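Local coordinates for protein 378aa long hypothetical citrate synthase (Sulfolobus tokodaii, PDB 1VGM) that belongs to the citrate synthase family, a mainly helical protein whose assembly holds two copies of the chain, at residues G68-S73 with E151-S156; T128-A133 with P144-P149; E47-M52 with N64-I69; Q123-T128 with S338-W343. All blocks are in the same frame, centred on the assembly; numbering follows the deposited sequence.

Contact 1 of 4, residues G68-S73 with E151-S156; sequences GIINES and ESYAES
Tyr153 presents the edge of its ring to Ile70. The methyl CG2 of Ile70 lies in the plane of the ring, 3.9 Å from CD2 of Tyr153, and neither face of the ring takes a contact from segment 68-73. The two side chains cross at about a right angle. Ile70 uses its short branch here, and its CD1 turns instead to Ile49. The tyrosine swings its CG opposite the backbone N (chi1 178°), which carries the ring out from the first turn of helix 153-162 to Ile70. Beyond the two segments, the ring meets that of Tyr45 with planes at about 50°, and Tyr153 OH hydrogen-bonds Ile125 O.

The polar half of the contact is indirect. OD1 of Asn71 and OG of Ser156 stand 4.5 Å apart, and a water spans them: it donates to Asn71 OD1 at 2.9 Å and to Ser156 OG at 3.2 Å.

Both segments lie at helix ends. Ser152 is the N-cap of helix 153-162, its OG accepting from Glu155 N at 3.1 Å with an N-H...O angle of 154°. After helix 60-71, Ser73 OG donates to Ile69 O over 2.6 Å, and Glu72 N reaches the same oxygen from the opposite face of its plane.

With 107 Å² buried, neither part of the join bonds the two segments directly. The polar link depends on one ordered water, which donates to both side-chain oxygens, while Ser156 OG is itself held by hydrogen bonds with Glu148 O and Ser150 OG.

Contact 2 of 4, residues T128-A133 with P144-P149; sequences TATITA and PKIPEP
Thr130 and Pro147 carry most of this contact, with the pyrrolidine ring laid against the threonine side chain. CD of Pro147 comes within 3.2 Å of Thr130 OG1. The same carbon, Pro147 CD, lies 3.6 Å from Thr130 CG2. The ring thus covers both branches of the threonine and touches the helix backbone too, its CG being 3.6 Å from Thr130 CA. The neighbouring Ile146 adds one methyl at the margin: its CD1 meets Thr130 CG2 at 3.8 Å. A chi2 of -60° folds that CD1 back toward Thr130. CD of a proline is bonded to nitrogen and probably slightly polarised, which would suit the close oxygen. The hydroxyl has its hydrogen-bonding partner outside both segments, at Phe74 O.

One step further out, Asn134 ties the two backbones together, OD1 taking Lys145 N and ND2 reaching Thr130 O. Within the helix, Thr128 O is gripped twice by Thr132: OG1 donates at 2.8 Å, and the backbone N reaches it from the opposite face of the carbonyl plane. Residues 144-149 form no regular helix or strand, and the 177 Å² is buried between a loop and the helix it lies against.

That loop leads from helix 117-139 to helix 153-162, where Ala160 packs on Pro147 and Tyr153 on Ala129. Helix 93-108 meets Thr128, Ile131 and Thr132 of segment 128-133, and Leu337 of helix 331-353 reaches Thr128 and Thr132.

Contact 3 of 4, residues E47-M52 with N64-I69; sequences ELIHLM and NQIKGI
Two consecutive helices, 45-54 and 60-71, form a helix-loop-helix unit, and Ile66 of the second fits against Ile49 and His50 of the first. Ile66 accounts for all the area that segment 64-69 contributes, 80 of the 144 Å² buried. His50 takes the longer branch. Ile66 CD1 lies in the plane of the imidazole, at its edge, 3.9 Å from His50 CD2, and Ile66 CG1 is 4.0 Å from His50 CB. The branch therefore spans the base of the histidine side chain as well as the ring, and the two side chains cross at about a right angle. A bent second torsion in Ile66 (chi2 -67°) folds CD1 round to that edge. The histidine meets it because CG is swung away from its own backbone N (chi1 -175°). The shorter branch of Ile66 serves Ile49, with the two CG2 methyls 4.3 Å apart, a looser touch.

His50 is fixed by more than this packing: ND1 hydrogen-bonds Glu56 O in the connecting loop, and the ring stacks with that of Tyr54. Ile49 continues inward to Ile125 and Leu341, while Glu47 OE1 forms a salt bridge with Arg378 of the second subunit.

The closest alpha carbons, those of His50 and Ile66, are 7.1 Å apart, and all three touching residues are buried. The contact thus joins two successive helices of the mainly helical citrate synthase fold by apolar packing, with ND1 of His50 bonded to the loop that connects them.

Contact 4 of 4, residues Q123-T128 with S338-W343; sequences QIIAKT and SRVLGW
Ile125 and Leu341 make the tight part of this interface, their CD1 methyls 3.7 Å apart. Ile125 uses the end of its longer branch for this and the middle of it for Val340: CG1 of Ile125 lies 4.1 Å from CG1 of Val340. The valine stands between two partners, because its other methyl, CG2, points tip to tip at OG1 of Thr128, also at 4.1 Å. A chi1 of 70° puts Val340 CG1 in the crowded position between the backbone N and the carbonyl carbon, toward Ile125, and sets CG2 anti to the backbone N, toward Thr128.

The looser part begins with Ile124, whose side chain comes no nearer than 4.6 Å to segment 338-343. All four touching residues are buried; Gln123, at the start of its segment, is partly exposed and takes no part. The polar atom facing the valine is satisfied along its own helix. Thr128 OG1 donates to Ile124 O at 2.7 Å, from 37° out of the carbonyl plane, and Thr128 N reaches that oxygen from the opposite face. The hydroxyl thus turns back on its own helix, and what it offers Val340 is van der Waals contact.

The segment axes approach to 10.0 Å and run nearly antiparallel, at 159°, with 186 Å² buried between them.

Around this pair, helix 45-54 packs on Ile125 through Tyr45 and Ile49, and on Leu341 through Tyr45 and Leu48. Helix 203-214 meets Ile124 through Met203 and Tyr204, and Trp343 through Ala210.

In the fold
Helix 117-139 carries contacts 2 and 4, which share Thr128 and have centres 13 Å apart. Helix 60-71 carries contacts 1 and 3, which share Gly68 and Ile69 and lie 10 Å apart. Along the chain, contact 3 closes first, contact 2 is nested inside the loop of contact 1, and contact 4 alternates with contact 1. Contact 4 is the most central, about 10 Å from the chain's centre, whereas the others lie 17 to 19 Å out. Leu341 connects contact 4 to Ile49 of contact 3. Contact 4 ties helix 117-139 to helix 331-353 across 210 residues of sequence, while contacts 1 to 3 join elements of the chain's first half.

Contact 1 of 4, residues G68-S73 with E151-S156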
loop_
_atom_site.group_PDB
_atom_site.type_symbol
_atom_site.label_atom_id
_atom_site.label_comp_id
_atom_site.label_asym_id
_atom_site.label_seq_id
_atom_site.Cartn_x
_atom_site.Cartn_y
_atom_site.Cartn_z
ATOM N N GLY A 68 -23.047 12.325 -14.672
ATOM C CA GLY A 68 -22.360 13.546 -15.054
ATOM C C GLY A 68 -20.928 13.648 -14.541
ATOM O O GLY A 68 -20.031 14.078 -15.265
ATOM N N ILE A 69 -20.703 13.261 -13.293
ATOM C CA ILE A 69 -19.347 13.253 -12.767
ATOM C C ILE A 69 -18.495 12.218 -13.495
ATOM O O ILE A 69 -17.376 12.505 -13.916
ATOM C CB ILE A 69 -19.339 12.944 -11.258
ATOM C CG1 ILE A 69 -20.027 14.086 -10.496
ATOM C CG2 ILE A 69 -17.902 12.756 -10.773
ATOM C CD1 ILE A 69 -20.429 13.726 -9.059
ATOM N N ILE A 70 -19.033 11.016 -13.643
ATOM C CA ILE A 70 -18.329 9.958 -14.350
ATOM C C ILE A 70 -17.881 10.453 -15.711
ATOM O O ILE A 70 -16.699 10.367 -16.056
ATOM C CB ILE A 70 -19.228 8.704 -14.532
ATOM C CG1 ILE A 70 -19.401 7.994 -13.184
ATOM C CG2 ILE A 70 -18.607 7.753 -15.544
ATOM C CD1 ILE A 70 -20.515 6.972 -13.156
ATOM N N ASN A 71 -18.833 10.970 -16.482
ATOM C CA ASN A 71 -18.615 11.211 -17.905
ATOM C C ASN A 71 -17.641 12.358 -18.144
ATOM O O ASN A 71 -17.074 12.479 -19.230
ATOM C CB ASN A 71 -19.945 11.514 -18.602
ATOM C CG ASN A 71 -20.729 10.260 -18.921
ATOM O OD1 ASN A 71 -20.153 9.239 -19.313
ATOM N ND2 ASN A 71 -22.048 10.325 -18.758
ATOM N N GLU A 72 -17.449 13.197 -17.130
ATOM C CA GLU A 72 -16.506 14.301 -17.247
ATOM C C GLU A 72 -15.148 13.988 -16.616
ATOM O O GLU A 72 -14.293 14.863 -16.532
ATOM C CB GLU A 72 -17.089 15.577 -16.617
ATOM C CG GLU A 72 -17.091 15.588 -15.095
ATOM C CD GLU A 72 -17.891 16.751 -14.514
ATOM O OE1 GLU A 72 -18.089 16.792 -13.281
ATOM O OE2 GLU A 72 -18.322 17.627 -15.289
ATOM N N SER A 73 -14.943 12.748 -16.176
ATOM C CA SER A 73 -13.773 12.443 -15.358
ATOM C C SER A 73 -12.864 11.324 -15.882
ATOM O O SER A 73 -12.044 10.797 -15.127
ATOM C CB SER A 73 -14.212 12.103 -13.936
ATOM O OG SER A 73 -14.926 13.173 -13.351
ATOM N N GLU A 151 -24.115 5.955 -22.674
ATOM C CA GLU A 151 -25.292 5.719 -21.847
ATOM C C GLU A 151 -24.975 5.019 -20.535
ATOM O O GLU A 151 -25.797 5.021 -19.628
ATOM C CB GLU A 151 -26.323 4.898 -22.619
ATOM C CG GLU A 151 -26.872 5.630 -23.837
ATOM C CD GLU A 151 -27.880 4.803 -24.613
ATOM O OE1 GLU A 151 -28.176 5.157 -25.774
ATOM O OE2 GLU A 151 -28.374 3.800 -24.061
ATOM N N SER A 152 -23.798 4.408 -20.423
ATOM C CA SER A 152 -23.432 3.783 -19.156
ATOM C C SER A 152 -21.932 3.613 -18.943
ATOM O O SER A 152 -21.143 3.653 -19.888
ATOM C CB SER A 152 -24.135 2.425 -19.009
ATOM O OG SER A 152 -23.457 1.406 -19.720
ATOM N N TYR A 153 -21.549 3.433 -17.683
ATOM C CA TYR A 153 -20.154 3.254 -17.318
ATOM C C TYR A 153 -19.615 1.980 -17.959
ATOM O O TYR A 153 -18.543 1.983 -18.575
ATOM C CB TYR A 153 -20.032 3.186 -15.790
ATOM C CG TYR A 153 -18.626 2.958 -15.258
ATOM C CD1 TYR A 153 -18.165 1.669 -14.975
ATOM C CD2 TYR A 153 -17.779 4.034 -14.988
ATOM C CE1 TYR A 153 -16.902 1.459 -14.425
ATOM C CE2 TYR A 153 -16.514 3.837 -14.444
ATOM C CZ TYR A 153 -16.084 2.551 -14.160
ATOM O OH TYR A 153 -14.853 2.358 -13.582
ATOM N N ALA A 154 -20.368 0.890 -17.828
ATOM C CA ALA A 154 -19.948 -0.391 -18.403
ATOM C C ALA A 154 -19.731 -0.277 -19.915
ATOM O O ALA A 154 -18.804 -0.867 -20.464
ATOM C CB ALA A 154 -20.988 -1.470 -18.103
ATOM N N GLU A 155 -20.587 0.478 -20.593
ATOM C CA GLU A 155 -20.438 0.623 -22.031
ATOM C C GLU A 155 -19.179 1.417 -22.329
ATOM O O GLU A 155 -18.361 1.009 -23.150
ATOM C CB GLU A 155 -21.649 1.326 -22.655
ATOM C CG GLU A 155 -21.483 1.533 -24.152
ATOM C CD GLU A 155 -22.721 2.087 -24.825
ATOM O OE1 GLU A 155 -23.768 2.201 -24.158
ATOM O OE2 GLU A 155 -22.638 2.410 -26.027
ATOM N N SER A 156 -19.021 2.548 -21.655
ATOM C CA SER A 156 -17.846 3.382 -21.865
ATOM C C SER A 156 -16.544 2.619 -21.639
ATOM O O SER A 156 -15.579 2.799 -22.389
ATOM C CB SER A 156 -17.892 4.605 -20.950
ATOM O OG SER A 156 -18.907 5.496 -21.378
HETATM O O HOH W 1 -20.286 6.392 -18.600
#

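Contact 2 of 4, residues T128-A133 with P144-P149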
loop_
_atom_site.group_PDB
_atom_site.type_symbol
_atom_site.label_atom_id
_atom_site.label_comp_id
_atom_site.label_asym_id
_atom_site.label_seq_id
_atom_site.Cartn_x
_atom_site.Cartn_y
_atom_site.Cartn_z
ATOM N N THR A 128 -10.307 4.726 -13.010
ATOM C CA THR A 128 -9.985 3.305 -12.899
ATOM C C THR A 128 -10.343 2.568 -14.195
ATOM O O THR A 128 -9.610 1.695 -14.649
ATOM C CB THR A 128 -10.752 2.666 -11.712
ATOM O OG1 THR A 128 -10.502 3.423 -10.521
ATOM C CG2 THR A 128 -10.307 1.236 -11.493
ATOM N N ALA A 129 -11.468 2.932 -14.797
ATOM C CA ALA A 129 -11.868 2.366 -16.084
ATOM C C ALA A 129 -10.871 2.747 -17.176
ATOM O O ALA A 129 -10.474 1.915 -17.994
ATOM C CB ALA A 129 -13.270 2.865 -16.464
ATOM N N THR A 130 -10.468 4.011 -17.191
ATOM C CA THR A 130 -9.509 4.473 -18.184
ATOM C C THR A 130 -8.208 3.687 -18.028
ATOM O O THR A 130 -7.659 3.164 -18.998
ATOM C CB THR A 130 -9.237 5.982 -18.013
ATOM O OG1 THR A 130 -10.473 6.701 -18.130
ATOM C CG2 THR A 130 -8.247 6.484 -19.067
ATOM N N ILE A 131 -7.723 3.592 -16.798
ATOM C CA ILE A 131 -6.470 2.890 -16.542
ATOM C C ILE A 131 -6.556 1.401 -16.900
ATOM O O ILE A 131 -5.650 0.859 -17.519
ATOM C CB ILE A 131 -6.043 3.055 -15.065
ATOM C CG1 ILE A 131 -5.464 4.457 -14.866
ATOM C CG2 ILE A 131 -5.013 2.000 -14.678
ATOM C CD1 ILE A 131 -5.461 4.913 -13.416
ATOM N N THR A 132 -7.647 0.745 -16.521
ATOM C CA THR A 132 -7.775 -0.688 -16.755
ATOM C C THR A 132 -7.892 -0.970 -18.258
ATOM O O THR A 132 -7.310 -1.932 -18.766
ATOM C CB THR A 132 -9.021 -1.262 -16.026
ATOM O OG1 THR A 132 -8.908 -1.029 -14.614
ATOM C CG2 THR A 132 -9.148 -2.752 -16.279
ATOM N N ALA A 133 -8.643 -0.129 -18.966
ATOM C CA ALA A 133 -8.775 -0.253 -20.411
ATOM C C ALA A 133 -7.422 -0.138 -21.097
ATOM O O ALA A 133 -7.115 -0.896 -22.025
ATOM C CB ALA A 133 -9.719 0.815 -20.946
ATOM N N PRO A 144 -3.278 3.781 -27.116
ATOM C CA PRO A 144 -4.101 4.263 -26.006
ATOM C C PRO A 144 -5.461 4.755 -26.490
ATOM O O PRO A 144 -5.587 5.276 -27.605
ATOM C CB PRO A 144 -3.260 5.386 -25.395
ATOM C CG PRO A 144 -2.364 5.821 -26.492
ATOM C CD PRO A 144 -2.055 4.585 -27.282
ATOM N N LYS A 145 -6.474 4.585 -25.650
ATOM C CA LYS A 145 -7.777 5.159 -25.928
ATOM C C LYS A 145 -8.490 5.533 -24.633
ATOM O O LYS A 145 -8.693 4.687 -23.759
ATOM C CB LYS A 145 -8.625 4.167 -26.721
ATOM C CG LYS A 145 -10.005 4.690 -27.069
ATOM C CD LYS A 145 -10.788 3.679 -27.878
ATOM C CE LYS A 145 -10.411 3.743 -29.357
ATOM N NZ LYS A 145 -9.116 3.056 -29.648
ATOM N N ILE A 146 -8.861 6.804 -24.512
ATOM C CA ILE A 146 -9.579 7.277 -23.333
ATOM C C ILE A 146 -11.072 6.988 -23.464
ATOM O O ILE A 146 -11.666 7.207 -24.517
ATOM C CB ILE A 146 -9.370 8.792 -23.125
ATOM C CG1 ILE A 146 -7.873 9.126 -23.170
ATOM C CG2 ILE A 146 -9.959 9.222 -21.784
ATOM C CD1 ILE A 146 -7.036 8.407 -22.112
ATOM N N PRO A 147 -11.696 6.470 -22.393
ATOM C CA PRO A 147 -13.145 6.243 -22.426
ATOM C C PRO A 147 -13.941 7.523 -22.705
ATOM O O PRO A 147 -13.547 8.624 -22.306
ATOM C CB PRO A 147 -13.447 5.671 -21.042
ATOM C CG PRO A 147 -12.162 5.042 -20.612
ATOM C CD PRO A 147 -11.091 5.953 -21.153
ATOM N N GLU A 148 -15.072 7.365 -23.381
ATOM C CA GLU A 148 -15.908 8.496 -23.741
ATOM C C GLU A 148 -17.269 8.406 -23.080
ATOM O O GLU A 148 -17.734 7.321 -22.728
ATOM C CB GLU A 148 -16.082 8.552 -25.247
ATOM C CG GLU A 148 -14.800 8.848 -25.979
ATOM C CD GLU A 148 -15.005 9.836 -27.097
ATOM O OE1 GLU A 148 -15.380 9.405 -28.209
ATOM O OE2 GLU A 148 -14.799 11.045 -26.854
ATOM N N PRO A 149 -17.932 9.560 -22.898
ATOM C CA PRO A 149 -19.302 9.554 -22.389
ATOM C C PRO A 149 -20.156 8.606 -23.216
ATOM O O PRO A 149 -19.969 8.487 -24.427
ATOM C CB PRO A 149 -19.746 11.005 -22.541
ATOM C CG PRO A 149 -18.463 11.783 -22.485
ATOM C CD PRO A 149 -17.461 10.921 -23.204
#

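Contact 3 of 4, residues E47-M52 with N64-I69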
loop_
_atom_site.group_PDB
_atom_site.type_symbol
_atom_site.label_atom_id
_atom_site.label_comp_id
_atom_site.label_asym_id
_atom_site.label_seq_id
_atom_site.Cartn_x
_atom_site.Cartn_y
_atom_site.Cartn_z
ATOM N N GLU A 47 -26.072 3.223 -9.982
ATOM C CA GLU A 47 -26.978 3.288 -8.845
ATOM C C GLU A 47 -26.333 2.735 -7.578
ATOM O O GLU A 47 -26.536 3.270 -6.487
ATOM C CB GLU A 47 -28.270 2.543 -9.163
ATOM C CG GLU A 47 -29.131 3.283 -10.185
ATOM C CD GLU A 47 -30.276 2.439 -10.713
ATOM O OE1 GLU A 47 -31.437 2.677 -10.320
ATOM O OE2 GLU A 47 -30.006 1.540 -11.528
ATOM N N LEU A 48 -25.538 1.678 -7.727
ATOM C CA LEU A 48 -24.773 1.133 -6.608
ATOM C C LEU A 48 -23.677 2.069 -6.103
ATOM O O LEU A 48 -23.457 2.183 -4.896
ATOM C CB LEU A 48 -24.143 -0.213 -6.989
ATOM C CG LEU A 48 -23.290 -0.856 -5.881
ATOM C CD1 LEU A 48 -24.101 -0.975 -4.581
ATOM C CD2 LEU A 48 -22.817 -2.237 -6.332
ATOM N N ILE A 49 -22.995 2.745 -7.018
ATOM C CA ILE A 49 -22.079 3.808 -6.629
ATOM C C ILE A 49 -22.766 4.769 -5.667
ATOM O O ILE A 49 -22.226 5.069 -4.600
ATOM C CB ILE A 49 -21.574 4.615 -7.850
ATOM C CG1 ILE A 49 -20.676 3.744 -8.723
ATOM C CG2 ILE A 49 -20.798 5.839 -7.385
ATOM C CD1 ILE A 49 -20.309 4.405 -10.053
ATOM N N HIS A 50 -23.949 5.254 -6.040
ATOM C CA HIS A 50 -24.647 6.243 -5.217
ATOM C C HIS A 50 -25.112 5.612 -3.906
ATOM O O HIS A 50 -25.082 6.245 -2.849
ATOM C CB HIS A 50 -25.856 6.815 -5.975
ATOM C CG HIS A 50 -26.551 7.928 -5.253
ATOM N ND1 HIS A 50 -27.454 7.708 -4.233
ATOM C CD2 HIS A 50 -26.470 9.272 -5.398
ATOM C CE1 HIS A 50 -27.899 8.869 -3.784
ATOM N NE2 HIS A 50 -27.317 9.834 -4.474
ATOM N N LEU A 51 -25.549 4.360 -3.978
ATOM C CA LEU A 51 -25.982 3.644 -2.784
ATOM C C LEU A 51 -24.823 3.524 -1.790
ATOM O O LEU A 51 -24.955 3.900 -0.617
ATOM C CB LEU A 51 -26.500 2.254 -3.170
ATOM C CG LEU A 51 -26.976 1.288 -2.083
ATOM C CD1 LEU A 51 -28.135 1.896 -1.300
ATOM C CD2 LEU A 51 -27.393 -0.034 -2.736
ATOM N N MET A 52 -23.687 3.008 -2.259
ATOM C CA MET A 52 -22.555 2.760 -1.369
ATOM C C MET A 52 -21.972 4.049 -0.792
ATOM O O MET A 52 -21.565 4.079 0.368
ATOM C CB MET A 52 -21.447 1.978 -2.089
ATOM C CG MET A 52 -21.777 0.510 -2.399
ATOM S SD MET A 52 -22.442 -0.451 -1.008
ATOM C CE MET A 52 -21.197 -1.680 -0.810
ATOM N N ASN A 64 -28.489 11.063 -12.379
ATOM C CA ASN A 64 -27.938 11.863 -13.468
ATOM C C ASN A 64 -26.715 12.665 -13.027
ATOM O O ASN A 64 -25.827 12.957 -13.828
ATOM C CB ASN A 64 -29.003 12.806 -14.032
ATOM C CG ASN A 64 -29.895 12.127 -15.060
ATOM O OD1 ASN A 64 -29.489 11.159 -15.698
ATOM N ND2 ASN A 64 -31.114 12.633 -15.224
ATOM N N GLN A 65 -26.664 13.010 -11.750
ATOM C CA GLN A 65 -25.485 13.662 -11.215
ATOM C C GLN A 65 -24.287 12.709 -11.159
ATOM O O GLN A 65 -23.181 13.089 -11.537
ATOM C CB GLN A 65 -25.800 14.246 -9.831
ATOM C CG GLN A 65 -26.720 15.465 -9.917
ATOM C CD GLN A 65 -27.188 15.977 -8.567
ATOM O OE1 GLN A 65 -27.631 15.212 -7.712
ATOM N NE2 GLN A 65 -27.101 17.287 -8.376
ATOM N N ILE A 66 -24.505 11.471 -10.716
ATOM C CA ILE A 66 -23.457 10.451 -10.771
ATOM C C ILE A 66 -22.899 10.301 -12.182
ATOM O O ILE A 66 -21.687 10.343 -12.383
ATOM C CB ILE A 66 -23.969 9.057 -10.333
ATOM C CG1 ILE A 66 -24.509 9.115 -8.903
ATOM C CG2 ILE A 66 -22.825 8.033 -10.422
ATOM C CD1 ILE A 66 -23.438 9.388 -7.862
ATOM N N LYS A 67 -23.787 10.113 -13.156
ATOM C CA LYS A 67 -23.368 9.917 -14.543
ATOM C C LYS A 67 -22.610 11.138 -15.081
ATOM O O LYS A 67 -21.644 11.002 -15.838
ATOM C CB LYS A 67 -24.594 9.620 -15.423
ATOM C CG LYS A 67 -25.355 8.361 -15.011
ATOM C CD LYS A 67 -26.579 8.100 -15.886
ATOM C CE LYS A 67 -27.114 6.687 -15.656
ATOM N NZ LYS A 67 -28.372 6.384 -16.409
ATOM N N GLY A 68 -23.047 12.325 -14.672
ATOM C CA GLY A 68 -22.360 13.546 -15.054
ATOM C C GLY A 68 -20.928 13.648 -14.541
ATOM O O GLY A 68 -20.031 14.078 -15.265
ATOM N N ILE A 69 -20.703 13.261 -13.293
ATOM C CA ILE A 69 -19.347 13.253 -12.767
ATOM C C ILE A 69 -18.495 12.218 -13.495
ATOM O O ILE A 69 -17.376 12.505 -13.916
ATOM C CB ILE A 69 -19.339 12.944 -11.258
ATOM C CG1 ILE A 69 -20.027 14.086 -10.496
ATOM C CG2 ILE A 69 -17.902 12.756 -10.773
ATOM C CD1 ILE A 69 -20.429 13.726 -9.059
#

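Contact 4 of 4, residues Q123-T128 with S338-W343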
loop_
_atom_site.group_PDB
_atom_site.type_symbol
_atom_site.label_atom_id
_atom_site.label_comp_id
_atom_site.label_asym_id
_atom_site.label_seq_id
_atom_site.Cartn_x
_atom_site.Cartn_y
_atom_site.Cartn_z
ATOM N N GLN A 123 -15.028 10.301 -9.388
ATOM C CA GLN A 123 -13.961 10.627 -10.335
ATOM C C GLN A 123 -12.929 9.513 -10.392
ATOM O O GLN A 123 -12.483 9.125 -11.474
ATOM C CB GLN A 123 -13.269 11.937 -9.944
ATOM C CG GLN A 123 -14.176 13.156 -9.999
ATOM C CD GLN A 123 -13.478 14.435 -9.559
ATOM O OE1 GLN A 123 -12.453 14.399 -8.867
ATOM N NE2 GLN A 123 -14.038 15.575 -9.950
ATOM N N ILE A 124 -12.551 8.993 -9.229
ATOM C CA ILE A 124 -11.561 7.917 -9.180
ATOM C C ILE A 124 -12.081 6.658 -9.882
ATOM O O ILE A 124 -11.339 5.956 -10.563
ATOM C CB ILE A 124 -11.195 7.551 -7.717
ATOM C CG1 ILE A 124 -10.543 8.755 -7.027
ATOM C CG2 ILE A 124 -10.251 6.324 -7.690
ATOM C CD1 ILE A 124 -10.168 8.490 -5.580
ATOM N N ILE A 125 -13.367 6.383 -9.711
ATOM C CA ILE A 125 -13.995 5.253 -10.379
ATOM C C ILE A 125 -13.964 5.440 -11.895
ATOM O O ILE A 125 -13.697 4.502 -12.641
ATOM C CB ILE A 125 -15.446 5.058 -9.859
ATOM C CG1 ILE A 125 -15.387 4.438 -8.457
ATOM C CG2 ILE A 125 -16.247 4.155 -10.793
ATOM C CD1 ILE A 125 -16.655 4.595 -7.648
ATOM N N ALA A 126 -14.202 6.661 -12.347
ATOM C CA ALA A 126 -14.047 6.998 -13.761
ATOM C C ALA A 126 -12.654 6.636 -14.278
ATOM O O ALA A 126 -12.509 5.980 -15.306
ATOM C CB ALA A 126 -14.315 8.487 -13.964
ATOM N N LYS A 127 -11.627 7.059 -13.553
ATOM C CA LYS A 127 -10.258 6.929 -14.038
ATOM C C LYS A 127 -9.737 5.503 -13.927
ATOM O O LYS A 127 -8.836 5.113 -14.661
ATOM C CB LYS A 127 -9.346 7.885 -13.266
ATOM C CG LYS A 127 -9.706 9.354 -13.490
ATOM C CD LYS A 127 -8.846 10.299 -12.662
ATOM C CE LYS A 127 -9.444 11.704 -12.641
ATOM N NZ LYS A 127 -9.627 12.250 -14.016
ATOM N N THR A 128 -10.307 4.726 -13.010
ATOM C CA THR A 128 -9.985 3.305 -12.899
ATOM C C THR A 128 -10.343 2.568 -14.195
ATOM O O THR A 128 -9.610 1.695 -14.649
ATOM C CB THR A 128 -10.752 2.666 -11.712
ATOM O OG1 THR A 128 -10.502 3.423 -10.521
ATOM C CG2 THR A 128 -10.307 1.236 -11.493
ATOM N N SER A 338 -13.961 -3.373 -10.098
ATOM C CA SER A 338 -15.203 -3.414 -9.337
ATOM C C SER A 338 -14.989 -3.075 -7.852
ATOM O O SER A 338 -15.727 -2.258 -7.276
ATOM C CB SER A 338 -15.839 -4.797 -9.469
ATOM O OG SER A 338 -16.821 -5.004 -8.470
ATOM N N ARG A 339 -13.979 -3.699 -7.240
ATOM C CA ARG A 339 -13.806 -3.640 -5.785
ATOM C C ARG A 339 -13.370 -2.241 -5.329
ATOM O O ARG A 339 -13.473 -1.902 -4.148
ATOM C CB ARG A 339 -12.783 -4.697 -5.333
ATOM C CG ARG A 339 -12.421 -4.690 -3.827
ATOM C CD ARG A 339 -13.631 -4.847 -2.910
ATOM N NE ARG A 339 -14.439 -6.005 -3.278
ATOM C CZ ARG A 339 -14.326 -7.212 -2.725
ATOM N NH1 ARG A 339 -13.443 -7.427 -1.752
ATOM N NH2 ARG A 339 -15.103 -8.206 -3.145
ATOM N N VAL A 340 -12.912 -1.416 -6.271
ATOM C CA VAL A 340 -12.476 -0.070 -5.929
ATOM C C VAL A 340 -13.613 0.738 -5.297
ATOM O O VAL A 340 -13.371 1.579 -4.426
ATOM C CB VAL A 340 -11.926 0.683 -7.172
ATOM C CG1 VAL A 340 -13.060 1.019 -8.142
ATOM C CG2 VAL A 340 -11.197 1.941 -6.728
ATOM N N LEU A 341 -14.849 0.478 -5.717
ATOM C CA LEU A 341 -15.996 1.128 -5.087
ATOM C C LEU A 341 -16.053 0.792 -3.600
ATOM O O LEU A 341 -16.232 1.670 -2.751
ATOM C CB LEU A 341 -17.309 0.699 -5.755
ATOM C CG LEU A 341 -18.595 1.247 -5.119
ATOM C CD1 LEU A 341 -18.519 2.777 -4.988
ATOM C CD2 LEU A 341 -19.793 0.856 -5.981
ATOM N N GLY A 342 -15.901 -0.489 -3.296
ATOM C CA GLY A 342 -15.823 -0.911 -1.911
ATOM C C GLY A 342 -14.621 -0.345 -1.175
ATOM O O GLY A 342 -14.765 0.128 -0.045
ATOM N N TRP A 343 -13.436 -0.377 -1.784
ATOM C CA TRP A 343 -12.283 0.259 -1.152
ATOM C C TRP A 343 -12.578 1.719 -0.798
ATOM O O TRP A 343 -12.321 2.156 0.327
ATOM C CB TRP A 343 -11.042 0.194 -2.053
ATOM C CG TRP A 343 -10.480 -1.199 -2.247
ATOM C CD1 TRP A 343 -10.578 -2.263 -1.382
ATOM C CD2 TRP A 343 -9.741 -1.675 -3.383
ATOM N NE1 TRP A 343 -9.949 -3.367 -1.914
ATOM C CE2 TRP A 343 -9.427 -3.035 -3.141
ATOM C CE3 TRP A 343 -9.338 -1.092 -4.590
ATOM C CZ2 TRP A 343 -8.725 -3.821 -4.071
ATOM C CZ3 TRP A 343 -8.640 -1.872 -5.514
ATOM C CH2 TRP A 343 -8.342 -3.223 -5.248
#